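Local coordinates for cellulase (Uncultured bacterium, PDB 3WX5), which hydrolyses internal beta-1,4-glucosidic bonds of cellulose as a family 12 glycoside hydrolase endoglucanase, at residues A[143-146]-A[151-154]; A[160-165]-A[205-210]; A[169-174]-A[179-184]. All blocks are in the same frame, centred on the assembly; numbering follows the deposited sequence.

Contact 1 (A[143-146]-A[151-154])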
loop_
_atom_site.group_PDB
_atom_site.type_symbol
_atom_site.label_atom_id
_atom_site.label_comp_id
_atom_site.label_asym_id
_atom_site.label_seq_id
_atom_site.Cartn_x
_atom_site.Cartn_y
_atom_site.Cartn_z
ATOM N N MET A 143 5.956 -2.355 -3.457
ATOM C CA MET A 143 4.666 -1.941 -3.985
ATOM C C MET A 143 4.147 -2.965 -5.001
ATOM O O MET A 143 4.923 -3.566 -5.746
ATOM C CB MET A 143 4.765 -0.575 -4.681
ATOM C CG MET A 143 5.356 0.554 -3.841
ATOM S SD MET A 143 4.734 2.180 -4.417
ATOM C CE MET A 143 3.045 2.232 -3.749
ATOM N N ILE A 144 2.824 -3.008 -5.140
ATOM C CA ILE A 144 2.190 -3.856 -6.148
ATOM C C ILE A 144 1.119 -3.020 -6.801
ATOM O O ILE A 144 0.112 -2.708 -6.160
ATOM C CB ILE A 144 1.536 -5.088 -5.532
ATOM C CG1 ILE A 144 2.597 -5.921 -4.797
ATOM C CG2 ILE A 144 0.903 -5.944 -6.653
ATOM C CD1 ILE A 144 2.037 -7.050 -3.924
ATOM N N TRP A 145 1.382 -2.589 -8.037
ATOM C CA TRP A 145 0.506 -1.639 -8.726
ATOM C C TRP A 145 -0.507 -2.436 -9.551
ATOM O O TRP A 145 -0.124 -3.227 -10.410
ATOM C CB TRP A 145 1.314 -0.750 -9.688
ATOM C CG TRP A 145 2.251 0.278 -9.042
ATOM C CD1 TRP A 145 2.900 0.180 -7.828
ATOM C CD2 TRP A 145 2.638 1.543 -9.605
ATOM N NE1 TRP A 145 3.637 1.336 -7.597
ATOM C CE2 TRP A 145 3.530 2.159 -8.693
ATOM C CE3 TRP A 145 2.355 2.192 -10.822
ATOM C CZ2 TRP A 145 4.066 3.434 -8.915
ATOM C CZ3 TRP A 145 2.934 3.452 -11.074
ATOM C CH2 TRP A 145 3.794 4.045 -10.131
ATOM N N LEU A 146 -1.792 -2.205 -9.297
ATOM C CA LEU A 146 -2.869 -2.970 -9.931
ATOM C C LEU A 146 -3.583 -2.185 -11.024
ATOM O O LEU A 146 -4.137 -2.768 -11.965
ATOM C CB LEU A 146 -3.900 -3.406 -8.881
ATOM C CG LEU A 146 -3.298 -4.258 -7.757
ATOM C CD1 LEU A 146 -4.348 -4.485 -6.693
ATOM C CD2 LEU A 146 -2.755 -5.610 -8.309
ATOM N N ASN A 151 -0.095 7.664 -17.203
ATOM C CA ASN A 151 1.315 7.338 -17.478
ATOM C C ASN A 151 2.242 7.609 -16.310
ATOM O O ASN A 151 3.418 7.890 -16.516
ATOM C CB ASN A 151 1.861 8.058 -18.746
ATOM C CG ASN A 151 3.049 7.309 -19.381
ATOM O OD1 ASN A 151 3.011 6.088 -19.510
ATOM N ND2 ASN A 151 4.066 8.041 -19.824
ATOM N N VAL A 152 1.728 7.502 -15.083
ATOM C CA VAL A 152 2.566 7.583 -13.896
ATOM C C VAL A 152 3.520 6.382 -13.881
ATOM O O VAL A 152 3.185 5.346 -14.443
ATOM C CB VAL A 152 1.687 7.626 -12.618
ATOM C CG1 VAL A 152 0.912 8.949 -12.555
ATOM C CG2 VAL A 152 0.719 6.428 -12.580
ATOM N N MET A 153 4.726 6.546 -13.328
ATOM C CA MET A 153 5.792 5.524 -13.434
ATOM C C MET A 153 6.250 5.198 -12.004
ATOM O O MET A 153 6.293 6.082 -11.166
ATOM C CB MET A 153 7.003 6.085 -14.202
ATOM C CG MET A 153 6.837 6.108 -15.725
ATOM S SD MET A 153 6.475 4.460 -16.394
ATOM C CE MET A 153 5.356 4.861 -17.751
ATOM N N PRO A 154 6.622 3.933 -11.742
ATOM C CA PRO A 154 7.342 3.588 -10.512
ATOM C C PRO A 154 8.676 4.323 -10.419
ATOM O O PRO A 154 9.233 4.761 -11.451
ATOM C CB PRO A 154 7.591 2.086 -10.690
ATOM C CG PRO A 154 6.420 1.631 -11.484
ATOM C CD PRO A 154 6.295 2.726 -12.515
#

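Contact 2 (A[160-165]-A[205-210])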
loop_
_atom_site.group_PDB
_atom_site.type_symbol
_atom_site.label_atom_id
_atom_site.label_comp_id
_atom_site.label_asym_id
_atom_site.label_seq_id
_atom_site.Cartn_x
_atom_site.Cartn_y
_atom_site.Cartn_z
ATOM N N ALA A 160 13.136 -6.174 -14.746
ATOM C CA ALA A 160 12.692 -7.535 -15.108
ATOM C C ALA A 160 11.196 -7.585 -15.382
ATOM O O ALA A 160 10.482 -6.614 -15.171
ATOM C CB ALA A 160 13.045 -8.549 -14.007
ATOM N N THR A 161 10.753 -8.732 -15.886
ATOM C CA THR A 161 9.343 -9.076 -16.000
ATOM C C THR A 161 9.218 -10.477 -15.389
ATOM O O THR A 161 10.148 -11.298 -15.486
ATOM C CB THR A 161 8.939 -9.121 -17.485
ATOM O OG1 THR A 161 9.294 -7.880 -18.108
ATOM C CG2 THR A 161 7.428 -9.350 -17.640
ATOM N N VAL A 162 8.159 -10.704 -14.620
ATOM C CA VAL A 162 8.103 -11.917 -13.798
ATOM C C VAL A 162 6.659 -12.451 -13.692
ATOM O O VAL A 162 5.720 -11.662 -13.651
ATOM C CB VAL A 162 8.733 -11.631 -12.391
ATOM C CG1 VAL A 162 7.898 -10.578 -11.629
ATOM C CG2 VAL A 162 8.911 -12.897 -11.586
ATOM N N SER A 163 6.492 -13.782 -13.722
ATOM C CA SER A 163 5.195 -14.425 -13.402
ATOM C C SER A 163 5.147 -14.709 -11.903
ATOM O O SER A 163 6.007 -15.444 -11.383
ATOM C CB SER A 163 5.025 -15.742 -14.153
ATOM O OG SER A 163 3.749 -16.318 -13.838
ATOM N N LEU A 164 4.193 -14.083 -11.220
ATOM C CA LEU A 164 4.014 -14.270 -9.760
ATOM C C LEU A 164 2.543 -14.216 -9.430
ATOM O O LEU A 164 1.805 -13.428 -10.015
ATOM C CB LEU A 164 4.722 -13.154 -8.983
ATOM C CG LEU A 164 6.257 -13.089 -9.027
ATOM C CD1 LEU A 164 6.736 -11.751 -8.384
ATOM C CD2 LEU A 164 6.869 -14.328 -8.315
ATOM N N ALA A 165 2.112 -15.110 -8.547
ATOM C CA ALA A 165 0.803 -14.995 -7.881
ATOM C C ALA A 165 -0.343 -15.068 -8.879
ATOM O O ALA A 165 -1.415 -14.512 -8.635
ATOM C CB ALA A 165 0.711 -13.675 -7.063
ATOM N N VAL A 205 13.348 -10.979 -2.239
ATOM C CA VAL A 205 14.440 -11.605 -1.516
ATOM C C VAL A 205 15.414 -12.265 -2.495
ATOM O O VAL A 205 16.654 -12.160 -2.344
ATOM C CB VAL A 205 13.926 -12.660 -0.509
ATOM C CG1 VAL A 205 15.083 -13.565 -0.036
ATOM C CG2 VAL A 205 13.237 -11.943 0.699
ATOM N N ALA A 206 14.868 -13.026 -3.433
ATOM C CA ALA A 206 15.737 -13.709 -4.416
ATOM C C ALA A 206 16.589 -12.727 -5.194
ATOM O O ALA A 206 17.743 -13.037 -5.510
ATOM C CB ALA A 206 14.931 -14.592 -5.367
ATOM N N ARG A 207 16.048 -11.536 -5.471
ATOM C CA ARG A 207 16.797 -10.511 -6.215
ATOM C C ARG A 207 17.848 -9.782 -5.394
ATOM O O ARG A 207 18.631 -9.004 -5.939
ATOM C CB ARG A 207 15.852 -9.489 -6.881
ATOM C CG ARG A 207 14.930 -10.123 -7.908
ATOM C CD ARG A 207 13.960 -9.144 -8.533
ATOM N NE ARG A 207 13.008 -9.857 -9.365
ATOM C CZ ARG A 207 13.275 -10.285 -10.597
ATOM N NH1 ARG A 207 14.457 -10.045 -11.146
ATOM N NH2 ARG A 207 12.407 -11.057 -11.229
ATOM N N GLY A 208 17.834 -9.999 -4.081
ATOM C CA GLY A 208 18.748 -9.318 -3.196
ATOM C C GLY A 208 18.241 -7.963 -2.737
ATOM O O GLY A 208 18.999 -7.190 -2.162
ATOM N N TYR A 209 16.958 -7.677 -2.969
ATOM C CA TYR A 209 16.399 -6.360 -2.625
ATOM C C TYR A 209 15.853 -6.315 -1.204
ATOM O O TYR A 209 15.671 -5.231 -0.641
ATOM C CB TYR A 209 15.274 -5.973 -3.597
ATOM C CG TYR A 209 15.714 -5.894 -5.062
ATOM C CD1 TYR A 209 16.995 -5.500 -5.400
ATOM C CD2 TYR A 209 14.780 -6.013 -6.082
ATOM C CE1 TYR A 209 17.391 -5.400 -6.758
ATOM C CE2 TYR A 209 15.158 -5.902 -7.444
ATOM C CZ TYR A 209 16.455 -5.615 -7.756
ATOM O OH TYR A 209 16.817 -5.455 -9.082
ATOM N N ILE A 210 15.434 -7.465 -0.692
ATOM C CA ILE A 210 14.960 -7.526 0.687
ATOM C C ILE A 210 15.795 -8.579 1.401
ATOM O O ILE A 210 15.986 -9.682 0.891
ATOM C CB ILE A 210 13.459 -7.893 0.752
ATOM C CG1 ILE A 210 12.600 -6.720 0.228
ATOM C CG2 ILE A 210 13.048 -8.208 2.198
ATOM C CD1 ILE A 210 11.163 -6.978 0.254
HETATM O O HOH W 1 12.446 -12.434 -13.473
#

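Contact 3 (A[169-174]-A[179-184])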
loop_
_atom_site.group_PDB
_atom_site.type_symbol
_atom_site.label_atom_id
_atom_site.label_comp_id
_atom_site.label_asym_id
_atom_site.label_seq_id
_atom_site.Cartn_x
_atom_site.Cartn_y
_atom_site.Cartn_z
ATOM N N TRP A 169 4.095 -9.354 -14.120
ATOM C CA TRP A 169 4.473 -8.053 -13.539
ATOM C C TRP A 169 5.799 -7.542 -14.092
ATOM O O TRP A 169 6.756 -8.287 -14.223
ATOM C CB TRP A 169 4.592 -8.158 -11.999
ATOM C CG TRP A 169 3.441 -8.958 -11.366
ATOM C CD1 TRP A 169 3.339 -10.331 -11.291
ATOM C CD2 TRP A 169 2.232 -8.435 -10.781
ATOM N NE1 TRP A 169 2.102 -10.681 -10.770
ATOM C CE2 TRP A 169 1.417 -9.543 -10.432
ATOM C CE3 TRP A 169 1.760 -7.140 -10.506
ATOM C CZ2 TRP A 169 0.192 -9.394 -9.766
ATOM C CZ3 TRP A 169 0.508 -6.998 -9.915
ATOM C CH2 TRP A 169 -0.267 -8.129 -9.560
ATOM N N GLU A 170 5.864 -6.233 -14.308
ATOM C CA GLU A 170 7.130 -5.499 -14.418
ATOM C C GLU A 170 7.772 -5.339 -13.066
ATOM O O GLU A 170 7.085 -4.975 -12.114
ATOM C CB GLU A 170 6.849 -4.093 -14.963
ATOM C CG GLU A 170 6.065 -4.091 -16.292
ATOM C CD GLU A 170 5.703 -2.698 -16.745
ATOM O OE1 GLU A 170 6.165 -1.737 -16.112
ATOM O OE2 GLU A 170 4.914 -2.553 -17.704
ATOM N N VAL A 171 9.093 -5.541 -12.978
ATOM C CA VAL A 171 9.793 -5.323 -11.717
ATOM C C VAL A 171 10.626 -4.046 -11.824
ATOM O O VAL A 171 11.384 -3.882 -12.793
ATOM C CB VAL A 171 10.711 -6.524 -11.358
ATOM C CG1 VAL A 171 11.269 -6.369 -9.973
ATOM C CG2 VAL A 171 9.926 -7.863 -11.457
ATOM N N TRP A 172 10.376 -3.101 -10.915
ATOM C CA TRP A 172 11.112 -1.815 -10.858
ATOM C C TRP A 172 11.875 -1.732 -9.564
ATOM O O TRP A 172 11.373 -2.199 -8.534
ATOM C CB TRP A 172 10.126 -0.648 -10.894
ATOM C CG TRP A 172 9.403 -0.545 -12.199
ATOM C CD1 TRP A 172 8.421 -1.380 -12.683
ATOM C CD2 TRP A 172 9.653 0.417 -13.211
ATOM N NE1 TRP A 172 8.042 -0.978 -13.957
ATOM C CE2 TRP A 172 8.776 0.139 -14.288
ATOM C CE3 TRP A 172 10.480 1.556 -13.277
ATOM C CZ2 TRP A 172 8.734 0.939 -15.441
ATOM C CZ3 TRP A 172 10.467 2.321 -14.429
ATOM C CH2 TRP A 172 9.587 2.021 -15.493
ATOM N N PHE A 173 13.082 -1.158 -9.600
ATOM C CA PHE A 173 13.924 -1.113 -8.404
ATOM C C PHE A 173 14.555 0.273 -8.268
ATOM O O PHE A 173 15.097 0.793 -9.243
ATOM C CB PHE A 173 15.052 -2.163 -8.485
ATOM C CG PHE A 173 16.027 -2.092 -7.332
ATOM C CD1 PHE A 173 15.587 -2.291 -6.036
ATOM C CD2 PHE A 173 17.337 -1.681 -7.537
ATOM C CE1 PHE A 173 16.453 -2.179 -4.960
ATOM C CE2 PHE A 173 18.213 -1.569 -6.470
ATOM C CZ PHE A 173 17.755 -1.793 -5.175
ATOM N N ALA A 174 14.491 0.870 -7.075
ATOM C CA ALA A 174 15.345 2.023 -6.792
ATOM C C ALA A 174 16.139 1.791 -5.527
ATOM O O ALA A 174 15.580 1.424 -4.496
ATOM C CB ALA A 174 14.504 3.310 -6.637
ATOM N N ASN A 179 15.321 0.266 0.124
ATOM C CA ASN A 179 15.212 -0.321 -1.202
ATOM C C ASN A 179 13.753 -0.257 -1.616
ATOM O O ASN A 179 12.872 -0.710 -0.886
ATOM C CB ASN A 179 15.645 -1.798 -1.192
ATOM C CG ASN A 179 17.157 -1.996 -1.089
ATOM O OD1 ASN A 179 17.624 -3.126 -0.838
ATOM N ND2 ASN A 179 17.931 -0.943 -1.363
ATOM N N TYR A 180 13.504 0.252 -2.822
ATOM C CA TYR A 180 12.144 0.371 -3.347
ATOM C C TYR A 180 11.968 -0.652 -4.447
ATOM O O TYR A 180 12.747 -0.675 -5.407
ATOM C CB TYR A 180 11.956 1.761 -3.934
ATOM C CG TYR A 180 10.702 1.972 -4.767
ATOM C CD1 TYR A 180 9.555 2.512 -4.196
ATOM C CD2 TYR A 180 10.740 1.829 -6.153
ATOM C CE1 TYR A 180 8.401 2.789 -4.964
ATOM C CE2 TYR A 180 9.580 2.107 -6.959
ATOM C CZ TYR A 180 8.437 2.610 -6.351
ATOM O OH TYR A 180 7.353 2.991 -7.121
ATOM N N ILE A 181 11.001 -1.544 -4.284
ATOM C CA ILE A 181 10.694 -2.517 -5.328
ATOM C C ILE A 181 9.230 -2.382 -5.714
ATOM O O ILE A 181 8.358 -2.385 -4.853
ATOM C CB ILE A 181 10.917 -3.991 -4.877
ATOM C CG1 ILE A 181 12.217 -4.145 -4.055
ATOM C CG2 ILE A 181 11.000 -4.878 -6.124
ATOM C CD1 ILE A 181 11.995 -4.151 -2.529
ATOM N N ALA A 182 8.955 -2.177 -7.001
ATOM C CA ALA A 182 7.549 -2.065 -7.415
ATOM C C ALA A 182 7.231 -3.142 -8.444
ATOM O O ALA A 182 7.977 -3.324 -9.423
ATOM C CB ALA A 182 7.280 -0.696 -7.989
ATOM N N TYR A 183 6.098 -3.807 -8.260
ATOM C CA TYR A 183 5.625 -4.765 -9.260
ATOM C C TYR A 183 4.421 -4.146 -9.927
ATOM O O TYR A 183 3.396 -3.976 -9.291
ATOM C CB TYR A 183 5.222 -6.096 -8.604
ATOM C CG TYR A 183 6.414 -6.798 -7.967
ATOM C CD1 TYR A 183 6.835 -6.457 -6.678
ATOM C CD2 TYR A 183 7.165 -7.736 -8.687
ATOM C CE1 TYR A 183 7.968 -7.065 -6.101
ATOM C CE2 TYR A 183 8.289 -8.367 -8.110
ATOM C CZ TYR A 183 8.675 -8.025 -6.819
ATOM O OH TYR A 183 9.841 -8.534 -6.273
ATOM N N ARG A 184 4.533 -3.841 -11.216
ATOM C CA ARG A 184 3.424 -3.221 -11.919
ATOM C C ARG A 184 2.768 -4.288 -12.783
ATOM O O ARG A 184 3.403 -4.801 -13.708
ATOM C CB ARG A 184 3.934 -2.071 -12.807
ATOM C CG ARG A 184 2.801 -1.275 -13.455
ATOM C CD ARG A 184 3.314 -0.243 -14.484
ATOM N NE ARG A 184 2.322 0.818 -14.595
ATOM C CZ ARG A 184 2.609 2.097 -14.840
ATOM N NH1 ARG A 184 3.863 2.456 -15.128
ATOM N NH2 ARG A 184 1.639 3.011 -14.794
HETATM O O HOH W 2 5.338 0.752 -16.810
#

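Contact 1 (A[143-146]-A[151-154])
Pro154 lies over one face of the Trp145 indole, and this overlap joins strand segment 143-146 to loop segment 151-154. Pro154 CG stands 3.8 Å from the centroid of the Trp145 six-membered ring and only 8° off the ring normal, which identifies a CH-pi contact of pyrrolidine on indole. No hydrogen bond crosses between the segments. The outer corner of the indole is packed most tightly: Trp145 CH2 comes to 3.3 Å from Pro154 N and equally near Met153 C, so it meets the peptide link itself. Val152 approaches differently, its carbonyl O near the ring plane at the edge and its CG2 4.0 Å from Trp145 CZ3. CB of Trp145 points toward the loop, and chi1 of -70° sets CG anti to the carbonyl carbon, which lays the six-membered ring under Pro154, while NE1 faces back along its own strand, donating a weak bond to Met143 SD at 3.5 Å. The loose side is that of Met153. This residue is exposed, its CB points away, and its side chain makes no close approach to 143-146, touching Trp172 and Arg184 instead. The loop thus folds back onto the strand it has just left. Trp145 also packs on Asn119 and Ala121 of strand 117-127 and bonds through its backbone to Tyr183 and Arg185 of strand 179-185, while Trp172 of strand 167-175 meets Pro154.

Contact 2 (A[160-165]-A[205-210])
The Schellman motif that closes helix 197-206 lies next to Arg207, whose side chain reaches Ala160 and Val162 on strand 157-164. Gly208 has a positive phi of 86°, and two bonds run back into the last turn, one of them Gly208 N to Val205 O at 3.0 Å; a beta carbon here would probably be jammed against the carbonyl oxygen of Arg207. From this turn Arg207 projects as a chain extended from CG to NE (chi2 178°), carrying the guanidinium to the strand. There NH1 of Arg207 comes to 3.5 Å from Ala160 CB, and NH2 to 3.9 Å from Val162 CB; both beta carbons lie obliquely to the guanidinium, whereas Val162 CG2 sits in its plane at the edge. In the beta-jelly-roll fold of family 12, this helix is the one substantial helical element, and here its C-terminal end meets a strand of the larger sheet. Polar atoms are joined indirectly: a water accepts from Arg207 NH2 at 2.6 Å and donates to Thr161 O at 3.3 Å, lying near the guanidinium plane. Arg207 NE forms a salt bridge with Asp203 OD2, one turn back, and the same oxygen is bonded by Tyr183 OH, so the charge is held from the helix side. Arg207 CB rests 3.6 Å above the ring plane of Tyr209, which stacks in turn on Phe173.

Contact 3 (A[169-174]-A[179-184])
Glu170 sets its CG anti to the carbonyl carbon (chi1 -54°) and Arg184 sets its CG anti to the backbone N (chi1 -174°), and the two chains, both extended, run side by side in the same direction from one face of the sheet. They belong to the antiparallel beta hairpin of strands 167-175 and 179-185 in the family 12 jelly roll, where six backbone hydrogen bonds link the pairs Glu170-Arg184, Trp172-Ala182 and Ala174-Tyr180, among them Trp172 N to Ala182 O at 2.8 Å. The opposite charges do not meet directly. Glu170 OE1 lies 3.6 Å from the aliphatic Arg184 CD but 4.9 Å from Arg184 NE, and the carboxylate and guanidinium planes are 63° apart. A water spans them, donating to Glu170 OE1 at 2.7 Å and accepting a weak bond from Arg184 NH1; the guanidinium also bonds Val152 O through NH2 and makes a cation-pi contact with Trp148. The same OE1 takes the Trp172 NE1 hydrogen on its anti lone pair at 3.0 Å, exactly in the indole plane, which probably helps to fix the rotation of the indole. Replacing Glu170 with an alanine would probably leave the Trp172 N-H without this acceptor and the water without its carboxylate, setting the indole freer to turn. On the opposite face the pairing is mainly of apolar groups from Val171, Phe173, Ile181 and the Tyr183 ring, and Val171 CG2 comes to 3.8 Å from Tyr183 CE2.

In the fold
Contacts 1 and 3 are buried, their centres about 8 Å apart, whereas contact 2 is a surface contact whose centre lies about 18 Å from that of the chain. All three reach the same sheet: strand 140-149 of contact 1 runs parallel to strand 179-185, which pairs with 167-175, and that strand in turn borders 157-164 of contact 2. The chemistry changes accordingly. Contact 3 is a backbone ladder with a different set of side chains on each face, contact 1 rests on ring packing, and contact 2 uses a water between strand and helix end; contacts 1 and 2 bury little (160 and 110 Å²) beside the 653 Å² of contact 3. Along the chain, contact 3 is nested inside the loop that contact 2 closes.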